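Local coordinates for protein putative histidinol-phosphate aminotransferase (Burkholderia pseudomallei, PDB 3P1T) that probably transfers an amino group from L-histidinol phosphate to 2-oxoglutarate in histidine biosynthesis, using pyridoxal 5'-phosphate as cofactor, at residues E79-I84 / M91-A96; A256-V261 / A273-N278. All coordinates share one frame; numbering follows the deposited sequence.

Contact 1: residues E79-I84 / M91-A96; sequences ECFDRI and MRFVTA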
ATOM      1  N   GLU A  79       2.994  -1.885   7.976  1.00 30.33           N
ATOM      2  CA  GLU A  79       4.217  -1.681   7.181  1.00 31.22           C
ATOM      3  C   GLU A  79       5.366  -1.237   8.073  1.00 36.64           C
ATOM      4  O   GLU A  79       6.484  -1.715   7.917  1.00 34.83           O
ATOM      5  CB  GLU A  79       4.027  -0.663   6.047  1.00 32.56           C
ATOM      6  CG  GLU A  79       5.345  -0.379   5.330  1.00 35.66           C
ATOM      7  CD  GLU A  79       5.342   0.419   4.047  1.00 42.14           C
ATOM      8  OE1 GLU A  79       4.305   1.033   3.710  1.00 32.44           O
ATOM      9  OE2 GLU A  79       6.393   0.421   3.371  1.00 30.78           O
ATOM     10  N   CYS A  80       5.081  -0.314   8.989  1.00 36.34           N
ATOM     11  CA  CYS A  80       6.027   0.231   9.943  1.00 37.81           C
ATOM     12  C   CYS A  80       6.731  -0.907  10.723  1.00 39.85           C
ATOM     13  O   CYS A  80       7.965  -0.969  10.736  1.00 37.98           O
ATOM     14  CB  CYS A  80       5.299   1.184  10.886  1.00 40.01           C
ATOM     15  SG  CYS A  80       6.334   1.841  12.219  1.00 45.65           S
ATOM     16  N   PHE A  81       5.934  -1.818  11.339  1.00 35.28           N
ATOM     17  CA  PHE A  81       6.442  -2.924  12.141  1.00 34.13           C
ATOM     18  C   PHE A  81       7.270  -3.874  11.283  1.00 36.32           C
ATOM     19  O   PHE A  81       8.323  -4.321  11.730  1.00 36.30           O
ATOM     20  CB  PHE A  81       5.292  -3.691  12.839  1.00 36.12           C
ATOM     21  CG  PHE A  81       5.775  -4.667  13.888  1.00 38.34           C
ATOM     22  CD1 PHE A  81       6.190  -5.952  13.530  1.00 40.68           C
ATOM     23  CD2 PHE A  81       5.856  -4.291  15.226  1.00 40.10           C
ATOM     24  CE1 PHE A  81       6.709  -6.820  14.480  1.00 41.22           C
ATOM     25  CE2 PHE A  81       6.358  -5.165  16.175  1.00 43.07           C
ATOM     26  CZ  PHE A  81       6.790  -6.421  15.793  1.00 40.95           C
ATOM     27  N   ASP A  82       6.800  -4.190  10.072  1.00 32.25           N
ATOM     28  CA  ASP A  82       7.478  -5.118   9.155  1.00 31.65           C
ATOM     29  C   ASP A  82       8.824  -4.596   8.693  1.00 36.89           C
ATOM     30  O   ASP A  82       9.805  -5.335   8.767  1.00 36.99           O
ATOM     31  CB  ASP A  82       6.626  -5.430   7.912  1.00 32.37           C
ATOM     32  CG  ASP A  82       5.501  -6.431   8.111  1.00 37.93           C
ATOM     33  OD1 ASP A  82       5.269  -6.843   9.262  1.00 39.23           O
ATOM     34  OD2 ASP A  82       4.898  -6.851   7.106  1.00 43.91           O
ATOM     35  N   ARG A  83       8.891  -3.339   8.228  1.00 33.07           N
ATOM     36  CA  ARG A  83      10.142  -2.800   7.704  1.00 32.26           C
ATOM     37  C   ARG A  83      11.170  -2.607   8.839  1.00 37.44           C
ATOM     38  O   ARG A  83      12.347  -2.856   8.603  1.00 37.53           O
ATOM     39  CB  ARG A  83       9.906  -1.503   6.923  1.00 31.49           C
ATOM     40  CG  ARG A  83       8.965  -1.753   5.751  1.00 36.44           C
ATOM     41  CD  ARG A  83       9.460  -1.230   4.426  1.00 39.86           C
ATOM     42  NE  ARG A  83       8.521  -1.543   3.348  1.00 33.48           N
ATOM     43  CZ  ARG A  83       8.572  -2.649   2.613  1.00 41.46           C
ATOM     44  NH1 ARG A  83       9.516  -3.557   2.827  1.00 24.75           N
ATOM     45  NH2 ARG A  83       7.691  -2.854   1.653  1.00 28.60           N
ATOM     46  N   ILE A  84      10.730  -2.274  10.076  1.00 35.12           N
ATOM     47  CA  ILE A  84      11.638  -2.131  11.213  1.00 35.56           C
ATOM     48  C   ILE A  84      12.159  -3.515  11.608  1.00 41.50           C
ATOM     49  O   ILE A  84      13.374  -3.687  11.750  1.00 42.88           O
ATOM     50  CB  ILE A  84      10.993  -1.390  12.429  1.00 37.82           C
ATOM     51  CG1 ILE A  84      10.769   0.092  12.106  1.00 37.17           C
ATOM     52  CG2 ILE A  84      11.873  -1.516  13.694  1.00 38.62           C
ATOM     53  CD1 ILE A  84      10.019   0.867  13.195  1.00 43.16           C
HETATM   54  N   MSE A  91      16.842  -9.733  16.844  1.00 28.31           N
HETATM   55  CA  MSE A  91      16.485  -9.238  18.167  1.00 26.84           C
HETATM   56  C   MSE A  91      15.194  -9.885  18.718  1.00 34.06           C
HETATM   57  O   MSE A  91      14.352 -10.409  17.965  1.00 33.37           O
HETATM   58  CB  MSE A  91      16.296  -7.700  18.136  1.00 27.38           C
HETATM   59  CG  MSE A  91      17.510  -6.928  17.603  1.00 31.64           C
HETATM   60 SE   MSE A  91      17.343  -4.976  17.837  0.75 35.61          SE
HETATM   61  CE  MSE A  91      18.045  -4.840  19.626  1.00 33.93           C
ATOM     62  N   ARG A  92      15.030  -9.805  20.048  1.00 31.35           N
ATOM     63  CA  ARG A  92      13.817 -10.245  20.709  1.00 30.26           C
ATOM     64  C   ARG A  92      12.885  -9.064  20.716  1.00 36.60           C
ATOM     65  O   ARG A  92      13.257  -7.973  21.149  1.00 36.37           O
ATOM     66  CB  ARG A  92      14.108 -10.779  22.113  1.00 28.46           C
ATOM     67  CG  ARG A  92      12.879 -11.321  22.820  1.00 36.96           C
ATOM     68  CD  ARG A  92      13.189 -11.840  24.203  1.00 39.05           C
ATOM     69  NE  ARG A  92      13.481 -10.782  25.174  1.00 36.55           N
ATOM     70  CZ  ARG A  92      13.444 -10.949  26.496  1.00 54.00           C
ATOM     71  NH1 ARG A  92      13.069 -12.111  27.015  1.00 36.03           N
ATOM     72  NH2 ARG A  92      13.725  -9.937  27.310  1.00 48.81           N
ATOM     73  N   PHE A  93      11.694  -9.250  20.178  1.00 34.87           N
ATOM     74  CA  PHE A  93      10.705  -8.185  20.136  1.00 34.35           C
ATOM     75  C   PHE A  93       9.883  -8.239  21.422  1.00 36.95           C
ATOM     76  O   PHE A  93       9.471  -9.318  21.872  1.00 34.71           O
ATOM     77  CB  PHE A  93       9.857  -8.283  18.866  1.00 35.78           C
ATOM     78  CG  PHE A  93      10.656  -7.768  17.691  1.00 37.87           C
ATOM     79  CD1 PHE A  93      11.630  -8.560  17.089  1.00 42.68           C
ATOM     80  CD2 PHE A  93      10.487  -6.467  17.232  1.00 39.64           C
ATOM     81  CE1 PHE A  93      12.429  -8.057  16.060  1.00 43.89           C
ATOM     82  CE2 PHE A  93      11.268  -5.979  16.181  1.00 43.13           C
ATOM     83  CZ  PHE A  93      12.243  -6.771  15.617  1.00 42.15           C
ATOM     84  N   VAL A  94       9.762  -7.073  22.068  1.00 34.17           N
ATOM     85  CA  VAL A  94       9.088  -6.934  23.351  1.00 34.62           C
ATOM     86  C   VAL A  94       7.890  -5.984  23.200  1.00 39.47           C
ATOM     87  O   VAL A  94       8.043  -4.827  22.804  1.00 39.11           O
ATOM     88  CB  VAL A  94      10.079  -6.452  24.435  1.00 38.69           C
ATOM     89  CG1 VAL A  94       9.364  -6.124  25.735  1.00 39.07           C
ATOM     90  CG2 VAL A  94      11.175  -7.472  24.675  1.00 38.55           C
ATOM     91  N   THR A  95       6.699  -6.492  23.504  1.00 36.95           N
ATOM     92  CA  THR A  95       5.451  -5.731  23.419  1.00 36.74           C
ATOM     93  C   THR A  95       4.666  -5.906  24.719  1.00 41.93           C
ATOM     94  O   THR A  95       4.982  -6.796  25.520  1.00 41.95           O
ATOM     95  CB  THR A  95       4.622  -6.184  22.192  1.00 41.65           C
ATOM     96  OG1 THR A  95       4.208  -7.547  22.364  1.00 40.21           O
ATOM     97  CG2 THR A  95       5.369  -6.009  20.870  1.00 38.98           C
ATOM     98  N   ALA A  96       3.636  -5.062  24.924  1.00 38.53           N
ATOM     99  CA  ALA A  96       2.750  -5.159  26.091  1.00 37.31           C
ATOM    100  C   ALA A  96       1.615  -6.122  25.825  1.00 39.96           C
ATOM    101  O   ALA A  96       1.129  -6.212  24.701  1.00 40.42           O
ATOM    102  CB  ALA A  96       2.195  -3.799  26.438  1.00 37.49           C
TER
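Phe81 reaches from helix 76-87 to the Phe93 ring, overlapping one side of it obliquely, while Phe93 rises to meet it from strand 92-96. Atom CZ of Phe81 lies 4.0 Å from CD2 of Phe93, so the far corner of the helix ring meets one shoulder of the strand ring. The ring centroids of Phe81 and Phe93 stand 5.7 Å apart with the planes inclined at 51°, an intermediate geometry that is neither a parallel stack nor a T-shape. The two side chains run past one another in opposing directions, so that the tip of Phe81 lies beside the CD2 side of Phe93. Phe81 gets there with CG anti to its backbone N (chi1 -169°), which swings the ring out from the helix flank toward the sheet. Phe93 has its CB directed at the helix. The contact is apolar and buried, a modest patch of 142 Å² counted on both segments. The CA atoms of Phe81 and Phe93 are 10.5 Å apart, a spacing that fits a helix laid on a sheet with large side chains filling the gap. One helical turn apart, Arg83 NE binds Glu79 OE2 at 2.9 Å, in the guanidinium plane and on the anti side of the carboxylate. Asp82 pairs with Arg106 and also bonds to Trp225 of the second subunit. Leu112 touches both rings; Arg106 and Ile107 of helix 102-107 add to the cover of Phe81, while strand 137-142 brings Val140 to Phe81 and Cys138 to Phe93. Strand 92-96 lies between 113-117 and 137-142 in the seven-stranded sheet, and helix 76-87 makes the crossover to it from parallel strand 71-74 at the far edge, as in fold-type I pyridoxal-phosphate enzymes.

Contact 2: residues A256-V261 / A273-N278; sequences AQRRRV and ASSEAN. With EDO (1,2-ethanediol), chain G; SO4 (sulfate ion), chain E.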
ATOM      1  N   ALA A 256     -13.591  16.931  25.697  1.00 48.55           N
ATOM      2  CA  ALA A 256     -14.765  17.371  26.467  1.00 48.99           C
ATOM      3  C   ALA A 256     -15.811  16.254  26.575  1.00 53.21           C
ATOM      4  O   ALA A 256     -16.375  16.063  27.655  1.00 53.85           O
ATOM      5  CB  ALA A 256     -15.385  18.605  25.825  1.00 49.95           C
ATOM      6  N   GLN A 257     -16.064  15.521  25.464  1.00 48.79           N
ATOM      7  CA  GLN A 257     -17.018  14.411  25.435  1.00 47.95           C
ATOM      8  C   GLN A 257     -16.456  13.201  26.212  1.00 51.06           C
ATOM      9  O   GLN A 257     -17.239  12.518  26.885  1.00 52.70           O
ATOM     10  CB  GLN A 257     -17.386  14.024  24.004  1.00 48.04           C
ATOM     11  CG  GLN A 257     -18.322  15.000  23.308  1.00 51.85           C
ATOM     12  CD  GLN A 257     -19.695  15.046  23.941  1.00 65.17           C
ATOM     13  OE1 GLN A 257     -20.415  14.041  24.017  1.00 57.36           O
ATOM     14  NE2 GLN A 257     -20.086  16.228  24.401  1.00 51.86           N
ATOM     15  N   ARG A 258     -15.116  12.985  26.192  1.00 44.19           N
ATOM     16  CA  ARG A 258     -14.448  11.928  26.977  1.00 43.21           C
ATOM     17  C   ARG A 258     -14.662  12.192  28.488  1.00 49.84           C
ATOM     18  O   ARG A 258     -14.973  11.273  29.251  1.00 50.15           O
ATOM     19  CB  ARG A 258     -12.952  11.851  26.634  1.00 40.30           C
ATOM     20  CG  ARG A 258     -12.206  10.667  27.253  1.00 45.61           C
ATOM     21  CD  ARG A 258     -10.730  10.665  26.866  1.00 42.22           C
ATOM     22  NE  ARG A 258      -9.996  11.823  27.392  1.00 44.92           N
ATOM     23  CZ  ARG A 258      -8.816  12.248  26.939  1.00 56.93           C
ATOM     24  NH1 ARG A 258      -8.228  11.638  25.922  1.00 52.44           N
ATOM     25  NH2 ARG A 258      -8.236  13.309  27.479  1.00 41.57           N
ATOM     26  N   ARG A 259     -14.560  13.464  28.893  1.00 47.10           N
ATOM     27  CA  ARG A 259     -14.770  13.875  30.269  1.00 47.62           C
ATOM     28  C   ARG A 259     -16.249  13.630  30.648  1.00 53.54           C
ATOM     29  O   ARG A 259     -16.503  13.015  31.693  1.00 54.23           O
ATOM     30  CB  ARG A 259     -14.343  15.345  30.448  1.00 46.89           C
ATOM     31  CG  ARG A 259     -14.637  15.990  31.819  1.00 60.71           C
ATOM     32  CD  ARG A 259     -14.125  15.219  33.027  1.00 75.73           C
ATOM     33  NE  ARG A 259     -12.675  15.077  33.040  1.00 89.72           N
ATOM     34  CZ  ARG A 259     -12.039  14.110  33.680  1.00113.26           C
ATOM     35  NH1 ARG A 259     -12.721  13.172  34.331  1.00104.85           N
ATOM     36  NH2 ARG A 259     -10.713  14.045  33.646  1.00107.55           N
ATOM     37  N   ARG A 260     -17.201  14.039  29.773  1.00 49.63           N
ATOM     38  CA  ARG A 260     -18.642  13.844  29.973  1.00 49.50           C
ATOM     39  C   ARG A 260     -18.970  12.352  30.138  1.00 53.38           C
ATOM     40  O   ARG A 260     -19.579  11.983  31.136  1.00 54.46           O
ATOM     41  CB  ARG A 260     -19.482  14.445  28.814  1.00 47.78           C
ATOM     42  CG  ARG A 260     -20.961  14.006  28.859  1.00 53.15           C
ATOM     43  CD  ARG A 260     -21.896  14.815  28.003  1.00 66.46           C
ATOM     44  NE  ARG A 260     -22.080  14.252  26.672  1.00 71.05           N
ATOM     45  CZ  ARG A 260     -23.200  13.672  26.254  1.00 78.01           C
ATOM     46  NH1 ARG A 260     -24.251  13.574  27.065  1.00 55.23           N
ATOM     47  NH2 ARG A 260     -23.291  13.212  25.014  1.00 60.90           N
ATOM     48  N   VAL A 261     -18.568  11.510  29.169  1.00 48.45           N
ATOM     49  CA  VAL A 261     -18.877  10.080  29.157  1.00 47.85           C
ATOM     50  C   VAL A 261     -18.262   9.392  30.404  1.00 52.31           C
ATOM     51  O   VAL A 261     -18.994   8.668  31.085  1.00 52.03           O
ATOM     52  CB  VAL A 261     -18.420   9.416  27.830  1.00 49.86           C
ATOM     53  CG1 VAL A 261     -18.529   7.897  27.890  1.00 49.04           C
ATOM     54  CG2 VAL A 261     -19.249   9.939  26.671  1.00 49.64           C
ATOM     55  N   ALA A 273     -11.702   3.550  33.434  1.00 49.45           N
ATOM     56  CA  ALA A 273     -10.279   3.846  33.553  1.00 49.14           C
ATOM     57  C   ALA A 273      -9.960   5.227  32.970  1.00 54.58           C
ATOM     58  O   ALA A 273     -10.603   5.644  32.000  1.00 54.28           O
ATOM     59  CB  ALA A 273      -9.469   2.778  32.823  1.00 48.54           C
ATOM     60  N   SER A 274      -8.935   5.913  33.523  1.00 50.98           N
ATOM     61  CA  SER A 274      -8.441   7.173  32.970  1.00 50.13           C
ATOM     62  C   SER A 274      -7.977   6.924  31.527  1.00 51.89           C
ATOM     63  O   SER A 274      -7.612   5.790  31.198  1.00 51.48           O
ATOM     64  CB  SER A 274      -7.311   7.738  33.827  1.00 54.71           C
ATOM     65  OG  SER A 274      -6.155   6.912  33.804  1.00 66.12           O
ATOM     66  N   SER A 275      -8.089   7.933  30.651  1.00 46.30           N
ATOM     67  CA  SER A 275      -7.692   7.779  29.257  1.00 43.29           C
ATOM     68  C   SER A 275      -7.036   9.009  28.735  1.00 47.16           C
ATOM     69  O   SER A 275      -7.468  10.124  29.055  1.00 48.20           O
ATOM     70  CB  SER A 275      -8.889   7.451  28.370  1.00 43.29           C
ATOM     71  OG  SER A 275      -8.478   7.270  27.019  1.00 42.89           O
ATOM     72  N   GLU A 276      -6.035   8.800  27.858  1.00 40.98           N
ATOM     73  CA  GLU A 276      -5.301   9.839  27.144  1.00 39.01           C
ATOM     74  C   GLU A 276      -5.580   9.729  25.644  1.00 41.16           C
ATOM     75  O   GLU A 276      -4.985  10.445  24.855  1.00 40.41           O
ATOM     76  CB  GLU A 276      -3.807   9.718  27.446  1.00 39.82           C
ATOM     77  CG  GLU A 276      -3.410  10.225  28.813  1.00 44.88           C
ATOM     78  CD  GLU A 276      -3.280  11.726  28.840  1.00 72.64           C
ATOM     79  OE1 GLU A 276      -2.182  12.222  28.501  1.00 73.92           O
ATOM     80  OE2 GLU A 276      -4.279  12.410  29.165  1.00 74.73           O
ATOM     81  N   ALA A 277      -6.494   8.840  25.254  1.00 38.49           N
ATOM     82  CA  ALA A 277      -6.860   8.612  23.849  1.00 37.99           C
ATOM     83  C   ALA A 277      -8.333   9.014  23.605  1.00 42.76           C
ATOM     84  O   ALA A 277      -8.922   9.613  24.492  1.00 43.93           O
ATOM     85  CB  ALA A 277      -6.626   7.160  23.494  1.00 37.62           C
ATOM     86  N   ASN A 278      -8.922   8.693  22.431  1.00 37.46           N
ATOM     87  CA  ASN A 278     -10.297   9.063  22.065  1.00 37.38           C
ATOM     88  C   ASN A 278     -11.329   7.978  22.450  1.00 42.29           C
ATOM     89  O   ASN A 278     -12.346   7.811  21.773  1.00 43.02           O
ATOM     90  CB  ASN A 278     -10.375   9.333  20.546  1.00 36.83           C
ATOM     91  CG  ASN A 278      -9.908   8.212  19.654  1.00 55.77           C
ATOM     92  OD1 ASN A 278      -9.239   7.256  20.073  1.00 48.53           O
ATOM     93  ND2 ASN A 278     -10.202   8.343  18.382  1.00 50.83           N
TER
HETATM   94  C1  EDO G 346     -10.297  12.127  30.754  1.00 48.42           C
HETATM   95  O1  EDO G 346     -11.351  11.164  30.957  1.00 44.73           O
HETATM   96  C2  EDO G 346      -8.958  11.538  31.233  1.00 48.98           C
HETATM   97  O2  EDO G 346      -7.795  12.317  30.865  1.00 51.59           O
HETATM   98  S   SO4 E 338      -9.757  10.675  35.042  1.00100.95           S
HETATM   99  O1  SO4 E 338      -8.959   9.789  35.890  1.00105.70           O
HETATM  100  O2  SO4 E 338      -8.927  11.857  34.685  1.00105.63           O
HETATM  101  O3  SO4 E 338     -10.934  11.101  35.798  1.00107.41           O
HETATM  102  O4  SO4 E 338     -10.218   9.956  33.824  1.00105.98           O
HETATM  103  O   HOH W   1      -5.691  14.369  27.400  1.00 39.04           O
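Arg258 carries the contact, laying its guanidinium group against the backbone of Ser275, Glu276 and Ala277. Among the hydrogen bonds, NH1 of Arg258 donates to O of Ala277 at 2.6 Å; the oxygen lies in the guanidinium plane, though the donor is tilted 33° from the carbonyl plane. NH1 also binds the carbonyl of Tyr176, so two backbone oxygens fix this end of the group. One face of the guanidinium is met by a carbonyl oxygen: Ser275 O sits 3.3 Å above the plane of Arg258, over its centre, an approach no N-H points along. The bend at chi3 (65°) in an otherwise extended chain turns the group for both contacts. Through water, Arg258 NH2 donates at 2.8 Å to a molecule that in turn donates a hydrogen bond to Glu276 OE2, linking opposite charges that do not touch; Ser178 also binds this carboxylate oxygen. Within the loop, Ser275 OG accepts from Ala277 N at 3.1 Å, an ST turn, and bonds to Phe279 O as well. Solvent components lie alongside: Arg259 donates hydrogen bonds from NH1 and NH2 to two oxygens of a sulfate, and an ethanediol lies over one face of its guanidinium; both probably come from the crystallisation liquor. Arg258 thus ties the long helix 244-267 to the loop that leads from it into strand 279-283, an outer strand of the four-stranded sheet. Arg260 and Gln257 face helix 320-333 instead, while Tyr173, Tyr176 and Gly149 approach the loop from segments beyond strands 166-170 and 137-142.

Contacts 1 and 2 lie on opposite sides of the chain's centre, their centres 29 Å apart and their nearest atoms about 14 Å apart, without touching. Each belongs to a different sheet: contact 1 packs a helix on the seven-stranded sheet, whereas contact 2 holds the loop entering the four-stranded one. An indirect route joins them, since strand 137-142 borders strand 92-96 and strand 166-170 comes next, and the loops after these two strands reach segment 273-278. In fold-type I relatives the cofactor sits beside the large sheet, and the start of the helix equivalent to 76-87 usually faces its phosphate; both contacts probably belong to the framework around that site.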